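Local coordinates for glycosyl hydrolase, family 38 (Enterococcus faecalis, PDB 5KBP), which probably hydrolyses alpha-mannosidic linkages in carbohydrates, as a bacterial family 38 glycoside hydrolase, at residues Q668-R673 against Q769-Y774; T749-V754 against Y774-G779; Q864-L869 against I881-P886. All blocks are in the same frame, centred on the assembly; numbering follows the deposited sequence.

Contact 1. Residues Q668-R673 against Q769-Y774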
loop_
_atom_site.group_PDB
_atom_site.type_symbol
_atom_site.label_atom_id
_atom_site.label_comp_id
_atom_site.label_asym_id
_atom_site.label_seq_id
_atom_site.Cartn_x
_atom_site.Cartn_y
_atom_site.Cartn_z
ATOM N N GLN A 668 -18.991 -5.700 -14.770
ATOM C CA GLN A 668 -19.403 -6.811 -13.923
ATOM C C GLN A 668 -19.335 -8.133 -14.683
ATOM O O GLN A 668 -20.044 -9.087 -14.355
ATOM C CB GLN A 668 -20.806 -6.574 -13.369
ATOM C CG GLN A 668 -20.914 -5.345 -12.482
ATOM C CD GLN A 668 -20.007 -5.419 -11.265
ATOM O OE1 GLN A 668 -19.789 -6.491 -10.704
ATOM N NE2 GLN A 668 -19.469 -4.274 -10.857
ATOM N N ILE A 669 -18.481 -8.191 -15.701
ATOM C CA ILE A 669 -18.342 -9.346 -16.575
ATOM C C ILE A 669 -16.944 -9.918 -16.394
ATOM O O ILE A 669 -15.975 -9.169 -16.219
ATOM C CB ILE A 669 -18.598 -8.964 -18.049
ATOM C CG1 ILE A 669 -20.000 -8.372 -18.210
ATOM C CG2 ILE A 669 -18.418 -10.161 -18.967
ATOM C CD1 ILE A 669 -21.113 -9.304 -17.778
ATOM N N LYS A 670 -16.840 -11.243 -16.433
ATOM C CA LYS A 670 -15.576 -11.937 -16.248
ATOM C C LYS A 670 -15.199 -12.704 -17.511
ATOM O O LYS A 670 -16.046 -13.013 -18.353
ATOM C CB LYS A 670 -15.644 -12.902 -15.058
ATOM C CG LYS A 670 -15.959 -12.226 -13.736
ATOM C CD LYS A 670 -16.139 -13.245 -12.623
ATOM C CE LYS A 670 -16.518 -12.576 -11.310
ATOM N NZ LYS A 670 -16.770 -13.565 -10.223
ATOM N N ASP A 671 -13.902 -12.998 -17.627
ATOM C CA ASP A 671 -13.365 -13.860 -18.683
ATOM C C ASP A 671 -13.692 -13.324 -20.077
ATOM O O ASP A 671 -14.214 -14.036 -20.935
ATOM C CB ASP A 671 -13.873 -15.296 -18.521
ATOM C CG ASP A 671 -13.492 -15.902 -17.184
ATOM O OD1 ASP A 671 -12.331 -15.732 -16.759
ATOM O OD2 ASP A 671 -14.359 -16.547 -16.557
ATOM N N HIS A 672 -13.368 -12.053 -20.307
ATOM C CA HIS A 672 -13.677 -11.428 -21.585
ATOM C C HIS A 672 -12.689 -10.304 -21.863
ATOM O O HIS A 672 -11.913 -9.896 -20.995
ATOM C CB HIS A 672 -15.111 -10.891 -21.613
ATOM C CG HIS A 672 -15.308 -9.662 -20.784
ATOM N ND1 HIS A 672 -15.862 -8.504 -21.290
ATOM C CD2 HIS A 672 -15.020 -9.406 -19.487
ATOM C CE1 HIS A 672 -15.907 -7.589 -20.338
ATOM N NE2 HIS A 672 -15.402 -8.111 -19.235
ATOM N N ARG A 673 -12.735 -9.804 -23.097
ATOM C CA ARG A 673 -11.903 -8.692 -23.536
ATOM C C ARG A 673 -12.751 -7.752 -24.376
ATOM O O ARG A 673 -13.420 -8.191 -25.317
ATOM C CB ARG A 673 -10.697 -9.182 -24.348
ATOM C CG ARG A 673 -9.809 -8.061 -24.873
ATOM C CD ARG A 673 -8.910 -8.543 -25.997
ATOM N NE ARG A 673 -9.688 -9.033 -27.129
ATOM C CZ ARG A 673 -9.161 -9.539 -28.239
ATOM N NH1 ARG A 673 -9.952 -9.959 -29.217
ATOM N NH2 ARG A 673 -7.845 -9.626 -28.371
ATOM N N GLN A 769 -9.904 -9.943 -12.935
ATOM C CA GLN A 769 -11.123 -9.785 -13.716
ATOM C C GLN A 769 -11.530 -8.326 -13.872
ATOM O O GLN A 769 -12.470 -8.044 -14.623
ATOM C CB GLN A 769 -12.266 -10.577 -13.077
ATOM C CG GLN A 769 -12.039 -12.082 -13.016
ATOM C CD GLN A 769 -12.192 -12.765 -14.364
ATOM O OE1 GLN A 769 -12.436 -12.116 -15.380
ATOM N NE2 GLN A 769 -12.054 -14.085 -14.375
ATOM N N CYS A 770 -10.865 -7.408 -13.168
ATOM C CA CYS A 770 -11.042 -5.968 -13.353
ATOM C C CYS A 770 -12.505 -5.555 -13.217
ATOM O O CYS A 770 -13.074 -4.888 -14.084
ATOM C CB CYS A 770 -10.473 -5.523 -14.701
ATOM S SG CYS A 770 -8.715 -5.859 -14.910
ATOM N N GLN A 771 -13.119 -5.959 -12.110
ATOM C CA GLN A 771 -14.506 -5.608 -11.850
ATOM C C GLN A 771 -14.601 -4.193 -11.290
ATOM O O GLN A 771 -13.793 -3.786 -10.452
ATOM C CB GLN A 771 -15.135 -6.598 -10.867
ATOM C CG GLN A 771 -15.092 -8.056 -11.315
ATOM C CD GLN A 771 -16.028 -8.347 -12.474
ATOM O OE1 GLN A 771 -17.194 -8.687 -12.275
ATOM N NE2 GLN A 771 -15.516 -8.225 -13.693
ATOM N N GLY A 772 -15.594 -3.440 -11.765
ATOM C CA GLY A 772 -15.886 -2.140 -11.208
ATOM C C GLY A 772 -15.952 -1.075 -12.282
ATOM O O GLY A 772 -16.056 -1.370 -13.477
ATOM N N GLU A 773 -15.888 0.178 -11.834
ATOM C CA GLU A 773 -15.995 1.327 -12.722
ATOM C C GLU A 773 -14.668 1.596 -13.420
ATOM O O GLU A 773 -13.600 1.536 -12.803
ATOM C CB GLU A 773 -16.422 2.566 -11.931
ATOM C CG GLU A 773 -17.771 2.448 -11.235
ATOM C CD GLU A 773 -18.909 3.000 -12.070
ATOM O OE1 GLU A 773 -20.070 2.602 -11.836
ATOM O OE2 GLU A 773 -18.642 3.833 -12.961
ATOM N N TYR A 774 -14.741 1.904 -14.714
ATOM C CA TYR A 774 -13.557 2.196 -15.508
ATOM C C TYR A 774 -13.867 3.301 -16.505
ATOM O O TYR A 774 -14.985 3.403 -17.016
ATOM C CB TYR A 774 -13.048 0.953 -16.253
ATOM C CG TYR A 774 -12.322 -0.031 -15.367
ATOM C CD1 TYR A 774 -13.014 -1.021 -14.681
ATOM C CD2 TYR A 774 -10.944 0.034 -15.210
ATOM C CE1 TYR A 774 -12.352 -1.918 -13.866
ATOM C CE2 TYR A 774 -10.274 -0.860 -14.397
ATOM C CZ TYR A 774 -10.983 -1.834 -13.729
ATOM O OH TYR A 774 -10.318 -2.726 -12.918
#
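Asp671 and Gln769 meet through two hydrogen bonds that use both ends of the Gln769 amide. Its OE1 accepts from the backbone N of Asp671 at 2.8 Å, while its NE2 gives a nearly straight bond (174°) to Asp671 OD1 at 2.9 Å. OD1 lies in the plane of the Gln769 amide, yet NE2 meets it from above the carboxylate plane, the two planes being 74° apart. The opposite needs of a backbone N-H and a carboxylate are consistent with only one orientation of the amide. The other carboxylate oxygen, OD2, is taken by the backbone N of Ala616.

A second glutamine bridges the segments by one nitrogen. Gln771 NE2 donates to Ile669 O at 2.7 Å, in a bent bond from above the carbonyl plane, and also to Gln769 O in its own segment at 3.2 Å. The bend of Gln771 at chi2 turns the amide back over its own segment to make this possible.

The touching residues lie mostly in the connections just before strands 672-679 and 772-783, which belong to two different antiparallel sheets of the C-terminal beta-rich region; the touching parts run nearly antiparallel, 166° apart.

The remaining contact is van der Waals packing of the Lys670 methylenes on the Gln769 amide. The two side chains cross at about a right angle, Lys670 CB lying 3.3 Å from Gln769 OE1, and the extended lysine chain then leads away.

Contact 2. Residues T749-V754 against Y774-G779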
loop_
_atom_site.group_PDB
_atom_site.type_symbol
_atom_site.label_atom_id
_atom_site.label_comp_id
_atom_site.label_asym_id
_atom_site.label_seq_id
_atom_site.Cartn_x
_atom_site.Cartn_y
_atom_site.Cartn_z
ATOM N N THR A 749 -7.422 -2.363 -27.465
ATOM C CA THR A 749 -7.993 -3.126 -26.363
ATOM C C THR A 749 -8.242 -2.205 -25.177
ATOM O O THR A 749 -7.320 -1.537 -24.696
ATOM C CB THR A 749 -7.065 -4.270 -25.962
ATOM O OG1 THR A 749 -6.872 -5.142 -27.080
ATOM C CG2 THR A 749 -7.664 -5.056 -24.803
ATOM N N LEU A 750 -9.484 -2.177 -24.702
ATOM C CA LEU A 750 -9.840 -1.339 -23.565
ATOM C C LEU A 750 -9.604 -2.048 -22.236
ATOM O O LEU A 750 -9.005 -1.475 -21.320
ATOM C CB LEU A 750 -11.303 -0.899 -23.677
ATOM C CG LEU A 750 -11.680 -0.109 -24.932
ATOM C CD1 LEU A 750 -13.153 0.265 -24.904
ATOM C CD2 LEU A 750 -10.809 1.130 -25.068
ATOM N N ILE A 751 -10.058 -3.293 -22.118
ATOM C CA ILE A 751 -9.976 -4.024 -20.860
ATOM C C ILE A 751 -10.001 -5.513 -21.179
ATOM O O ILE A 751 -10.716 -5.957 -22.082
ATOM C CB ILE A 751 -11.119 -3.607 -19.901
ATOM C CG1 ILE A 751 -10.928 -4.217 -18.511
ATOM C CG2 ILE A 751 -12.482 -3.984 -20.472
ATOM C CD1 ILE A 751 -11.940 -3.724 -17.495
ATOM N N ARG A 752 -9.191 -6.278 -20.449
ATOM C CA ARG A 752 -9.123 -7.726 -20.621
ATOM C C ARG A 752 -9.157 -8.372 -19.247
ATOM O O ARG A 752 -8.348 -8.028 -18.379
ATOM C CB ARG A 752 -7.863 -8.140 -21.386
ATOM C CG ARG A 752 -7.847 -9.602 -21.799
ATOM C CD ARG A 752 -6.661 -9.922 -22.695
ATOM N NE ARG A 752 -5.398 -9.907 -21.963
ATOM C CZ ARG A 752 -4.876 -10.969 -21.360
ATOM N NH1 ARG A 752 -3.722 -10.872 -20.715
ATOM N NH2 ARG A 752 -5.513 -12.130 -21.400
ATOM N N CYS A 753 -10.082 -9.309 -19.054
ATOM C CA CYS A 753 -10.382 -9.865 -17.741
ATOM C C CYS A 753 -10.127 -11.366 -17.748
ATOM O O CYS A 753 -10.711 -12.096 -18.555
ATOM C CB CYS A 753 -11.832 -9.568 -17.356
ATOM S SG CYS A 753 -12.341 -7.858 -17.690
ATOM N N VAL A 754 -9.260 -11.823 -16.842
ATOM C CA VAL A 754 -8.935 -13.235 -16.689
ATOM C C VAL A 754 -8.970 -13.579 -15.204
ATOM O O VAL A 754 -9.102 -12.708 -14.344
ATOM C CB VAL A 754 -7.565 -13.590 -17.299
ATOM C CG1 VAL A 754 -7.635 -13.526 -18.817
ATOM C CG2 VAL A 754 -6.495 -12.646 -16.771
ATOM N N TYR A 774 -14.741 1.904 -14.714
ATOM C CA TYR A 774 -13.557 2.196 -15.508
ATOM C C TYR A 774 -13.867 3.301 -16.505
ATOM O O TYR A 774 -14.985 3.403 -17.016
ATOM C CB TYR A 774 -13.048 0.953 -16.253
ATOM C CG TYR A 774 -12.322 -0.031 -15.367
ATOM C CD1 TYR A 774 -13.014 -1.021 -14.681
ATOM C CD2 TYR A 774 -10.944 0.034 -15.210
ATOM C CE1 TYR A 774 -12.352 -1.918 -13.866
ATOM C CE2 TYR A 774 -10.274 -0.860 -14.397
ATOM C CZ TYR A 774 -10.983 -1.834 -13.729
ATOM O OH TYR A 774 -10.318 -2.726 -12.918
ATOM N N THR A 775 -12.861 4.130 -16.774
ATOM C CA THR A 775 -12.962 5.212 -17.746
ATOM C C THR A 775 -11.746 5.152 -18.656
ATOM O O THR A 775 -10.610 5.261 -18.184
ATOM C CB THR A 775 -13.046 6.577 -17.058
ATOM O OG1 THR A 775 -14.210 6.625 -16.224
ATOM C CG2 THR A 775 -13.119 7.690 -18.094
ATOM N N PHE A 776 -11.983 4.982 -19.953
ATOM C CA PHE A 776 -10.923 4.871 -20.947
ATOM C C PHE A 776 -10.889 6.144 -21.781
ATOM O O PHE A 776 -11.896 6.516 -22.394
ATOM C CB PHE A 776 -11.136 3.648 -21.838
ATOM C CG PHE A 776 -11.464 2.396 -21.076
ATOM C CD1 PHE A 776 -10.473 1.691 -20.419
ATOM C CD2 PHE A 776 -12.766 1.928 -21.016
ATOM C CE1 PHE A 776 -10.773 0.540 -19.711
ATOM C CE2 PHE A 776 -13.074 0.778 -20.313
ATOM C CZ PHE A 776 -12.075 0.083 -19.660
ATOM N N LYS A 777 -9.735 6.806 -21.802
ATOM C CA LYS A 777 -9.541 8.044 -22.546
ATOM C C LYS A 777 -8.703 7.755 -23.784
ATOM O O LYS A 777 -7.586 7.239 -23.676
ATOM C CB LYS A 777 -8.872 9.109 -21.678
ATOM C CG LYS A 777 -9.716 9.571 -20.502
ATOM C CD LYS A 777 -9.018 10.673 -19.721
ATOM C CE LYS A 777 -9.866 11.142 -18.551
ATOM N NZ LYS A 777 -9.196 12.221 -17.774
ATOM N N TYR A 778 -9.243 8.093 -24.951
ATOM C CA TYR A 778 -8.565 7.876 -26.222
ATOM C C TYR A 778 -9.129 8.873 -27.229
ATOM O O TYR A 778 -10.077 9.607 -26.937
ATOM C CB TYR A 778 -8.717 6.422 -26.687
ATOM C CG TYR A 778 -10.145 5.923 -26.777
ATOM C CD1 TYR A 778 -10.865 5.598 -25.632
ATOM C CD2 TYR A 778 -10.765 5.753 -28.007
ATOM C CE1 TYR A 778 -12.165 5.137 -25.710
ATOM C CE2 TYR A 778 -12.067 5.290 -28.094
ATOM C CZ TYR A 778 -12.762 4.984 -26.943
ATOM O OH TYR A 778 -14.056 4.522 -27.021
ATOM N N GLY A 779 -8.533 8.905 -28.419
ATOM C CA GLY A 779 -8.957 9.881 -29.406
ATOM C C GLY A 779 -8.514 9.526 -30.807
ATOM O O GLY A 779 -7.760 8.578 -31.031
#
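Leu750 and Ile751 divide three aromatic rings between them, sharing Phe776, and reach them by different first torsions. In Leu750, CG stands opposite the carbonyl carbon, and the chain continues with CD2 against Phe776 CB at 4.1 Å and, more loosely, beside Tyr778. In Ile751, CG1 is opposite the backbone N (chi1 -172°) and the chain is extended at chi2, which carries CD1 to the ring of Tyr774.

Two CH-pi contacts follow. Leu750 CB sits over the centre of the Phe776 ring, 4.0 Å from its centroid and only 2° off the normal. Ile751 CD1 takes the equivalent place over a face of Tyr774, also close to the normal. The Phe776 ring also reaches Ile751, whose CB is 3.8 Å from Phe776 CZ in an oblique approach, so this one ring packs against both aliphatic residues. The backbone contributes as well: Leu750 O lies 3.1 Å from Phe776 CE1.

No hydrogen bond joins the segments, and the strand axes come no nearer than 8.5 Å, at 147°; this is face-to-face packing of two antiparallel sheets, as in a beta sandwich. A classic beta bulge, in which Leu750 and Ile751 both face Leu674, accounts for two consecutive side chains pointing across.

Strand 672-679 pairs with 749-753 in one sheet, and strand 659-667 flanks 774-779 in the other, where Tyr778 OH bonds Thr663 OG1. The start of helix 304-332 packs on both strands, Val304 touching Ile751 and Phe776, and Tyr305 touching Tyr774.

Contact 3. Residues Q864-L869 against I881-P886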
loop_
_atom_site.group_PDB
_atom_site.type_symbol
_atom_site.label_atom_id
_atom_site.label_comp_id
_atom_site.label_asym_id
_atom_site.label_seq_id
_atom_site.Cartn_x
_atom_site.Cartn_y
_atom_site.Cartn_z
ATOM N N GLN A 864 19.260 32.493 -25.313
ATOM C CA GLN A 864 20.591 31.961 -25.053
ATOM C C GLN A 864 20.669 30.507 -25.491
ATOM O O GLN A 864 19.821 29.699 -25.082
ATOM C CB GLN A 864 20.934 32.075 -23.570
ATOM N N PRO A 865 21.647 30.137 -26.313
ATOM C CA PRO A 865 21.755 28.744 -26.760
ATOM C C PRO A 865 22.219 27.835 -25.632
ATOM O O PRO A 865 22.604 28.276 -24.547
ATOM C CB PRO A 865 22.792 28.814 -27.884
ATOM C CG PRO A 865 23.632 29.995 -27.532
ATOM C CD PRO A 865 22.701 30.990 -26.890
ATOM N N ALA A 866 22.175 26.536 -25.911
ATOM C CA ALA A 866 22.583 25.545 -24.930
ATOM C C ALA A 866 24.099 25.542 -24.767
ATOM O O ALA A 866 24.852 25.950 -25.656
ATOM C CB ALA A 866 22.096 24.154 -25.335
ATOM N N THR A 867 24.546 25.074 -23.602
ATOM C CA THR A 867 25.976 25.011 -23.326
ATOM C C THR A 867 26.626 23.837 -24.049
ATOM O O THR A 867 27.661 23.998 -24.704
ATOM C CB THR A 867 26.218 24.905 -21.820
ATOM O OG1 THR A 867 25.411 25.872 -21.136
ATOM C CG2 THR A 867 27.687 25.155 -21.499
ATOM N N CYS A 868 26.030 22.653 -23.943
ATOM C CA CYS A 868 26.586 21.461 -24.563
ATOM C C CYS A 868 25.501 20.400 -24.650
ATOM O O CYS A 868 24.531 20.414 -23.888
ATOM C CB CYS A 868 27.791 20.929 -23.780
ATOM S SG CYS A 868 27.389 20.334 -22.119
ATOM N N LEU A 869 25.679 19.480 -25.593
ATOM C CA LEU A 869 24.820 18.310 -25.700
ATOM C C LEU A 869 25.377 17.191 -24.831
ATOM O O LEU A 869 26.591 16.972 -24.782
ATOM C CB LEU A 869 24.705 17.850 -27.152
ATOM C CG LEU A 869 24.103 18.875 -28.113
ATOM C CD1 LEU A 869 24.007 18.306 -29.517
ATOM C CD2 LEU A 869 22.740 19.330 -27.618
ATOM N N ILE A 881 29.153 17.031 -29.582
ATOM C CA ILE A 881 28.405 17.396 -30.778
ATOM C C ILE A 881 27.927 18.831 -30.602
ATOM O O ILE A 881 27.432 19.195 -29.528
ATOM C CB ILE A 881 27.220 16.443 -31.033
ATOM C CG1 ILE A 881 27.710 15.077 -31.526
ATOM C CG2 ILE A 881 26.250 17.038 -32.044
ATOM C CD1 ILE A 881 28.106 14.118 -30.423
ATOM N N GLU A 882 28.093 19.643 -31.644
ATOM C CA GLU A 882 27.711 21.047 -31.574
ATOM C C GLU A 882 26.227 21.188 -31.261
ATOM O O GLU A 882 25.398 20.402 -31.726
ATOM C CB GLU A 882 28.044 21.747 -32.892
ATOM C CG GLU A 882 29.503 21.619 -33.302
ATOM C CD GLU A 882 30.439 22.363 -32.372
ATOM O OE1 GLU A 882 30.492 23.608 -32.451
ATOM O OE2 GLU A 882 31.119 21.704 -31.556
ATOM N N VAL A 883 25.894 22.202 -30.457
ATOM C CA VAL A 883 24.508 22.416 -30.061
ATOM C C VAL A 883 23.634 22.806 -31.244
ATOM O O VAL A 883 22.416 22.593 -31.206
ATOM C CB VAL A 883 24.423 23.481 -28.952
ATOM C CG1 VAL A 883 25.158 23.010 -27.703
ATOM C CG2 VAL A 883 24.984 24.808 -29.442
ATOM N N ASP A 884 24.220 23.370 -32.298
ATOM C CA ASP A 884 23.484 23.733 -33.500
ATOM C C ASP A 884 23.560 22.668 -34.586
ATOM O O ASP A 884 23.058 22.893 -35.691
ATOM C CB ASP A 884 23.989 25.073 -34.050
ATOM C CG ASP A 884 25.502 25.123 -34.183
ATOM O OD1 ASP A 884 26.137 24.053 -34.271
ATOM O OD2 ASP A 884 26.054 26.242 -34.204
ATOM N N ALA A 885 24.180 21.525 -34.303
ATOM C CA ALA A 885 24.244 20.455 -35.281
ATOM C C ALA A 885 22.845 19.902 -35.549
ATOM O O ALA A 885 21.997 19.877 -34.652
ATOM C CB ALA A 885 25.161 19.336 -34.797
ATOM N N PRO A 886 22.577 19.463 -36.778
ATOM C CA PRO A 886 21.247 18.927 -37.089
ATOM C C PRO A 886 20.954 17.663 -36.295
ATOM O O PRO A 886 21.852 16.886 -35.961
ATOM C CB PRO A 886 21.322 18.641 -38.594
ATOM C CG PRO A 886 22.786 18.504 -38.883
ATOM C CD PRO A 886 23.463 19.464 -37.954
#
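Leu869 and Val883 join the weakly bonded, interrupted strand 864-870 of the C-terminal beta-sandwich domain to the loop that leads on to strand 892-897, a loop shaped here by a type I beta turn from Glu882 to Ala885. The turn is closed by the backbone bond from Ala885 N to Glu882 O, at 3.1 Å.

Across the two segments the contact is apolar, with no hydrogen bond between them. Leu869 points toward the loop and meets it along its branched end: CD1 is 3.6 Å from Ile881 CG2, and CG lies 4.3 Å from Val883 CG1. CG2 is the Ile881 branch that touches the leucine methyl, and it lies anti to the isoleucine's backbone N. Val883 makes the second group of contacts through CG1, which reaches Ala866 CB at 4.0 Å and the backbone CA of Cys868 at 3.8 Å. One methyl thus spans the bend of 866-868.

Trp895 of the neighbouring strand 892-897 touches both Ala866 and Leu869, and Arg893 binds the carbonyl oxygens of Ala885 and Pro886.

Carbon-to-carbonyl contacts complete the fit. Ala866 O is 3.6 Å from Val883 CG1, and the CD1 methyl of Leu869 lies 3.3 Å from Glu882 O.

In the fold
From the N terminus, the chain passes the helix 304-332 that later lies beside contacts 1 and 2, then reaches 668-673. Contact 1 closes a long loop of 95 residues, rich in strand, when 769-774 returns. Contact 2 opens inside that loop at 749-754 and closes at 774-779, starting on the last residue of contact 1, so the two cross. They share Tyr774, their centres are about 10 Å apart, and the neighbouring strands 672-679 and 745-753 link them, with a probable backbone hydrogen bond from Cys753 N to His672 O. Together they tie two sheets through strand 772-783. Contact 3 follows in series, a short local closure within the C-terminal sandwich, about 31 Å from contact 2 at nearest atoms.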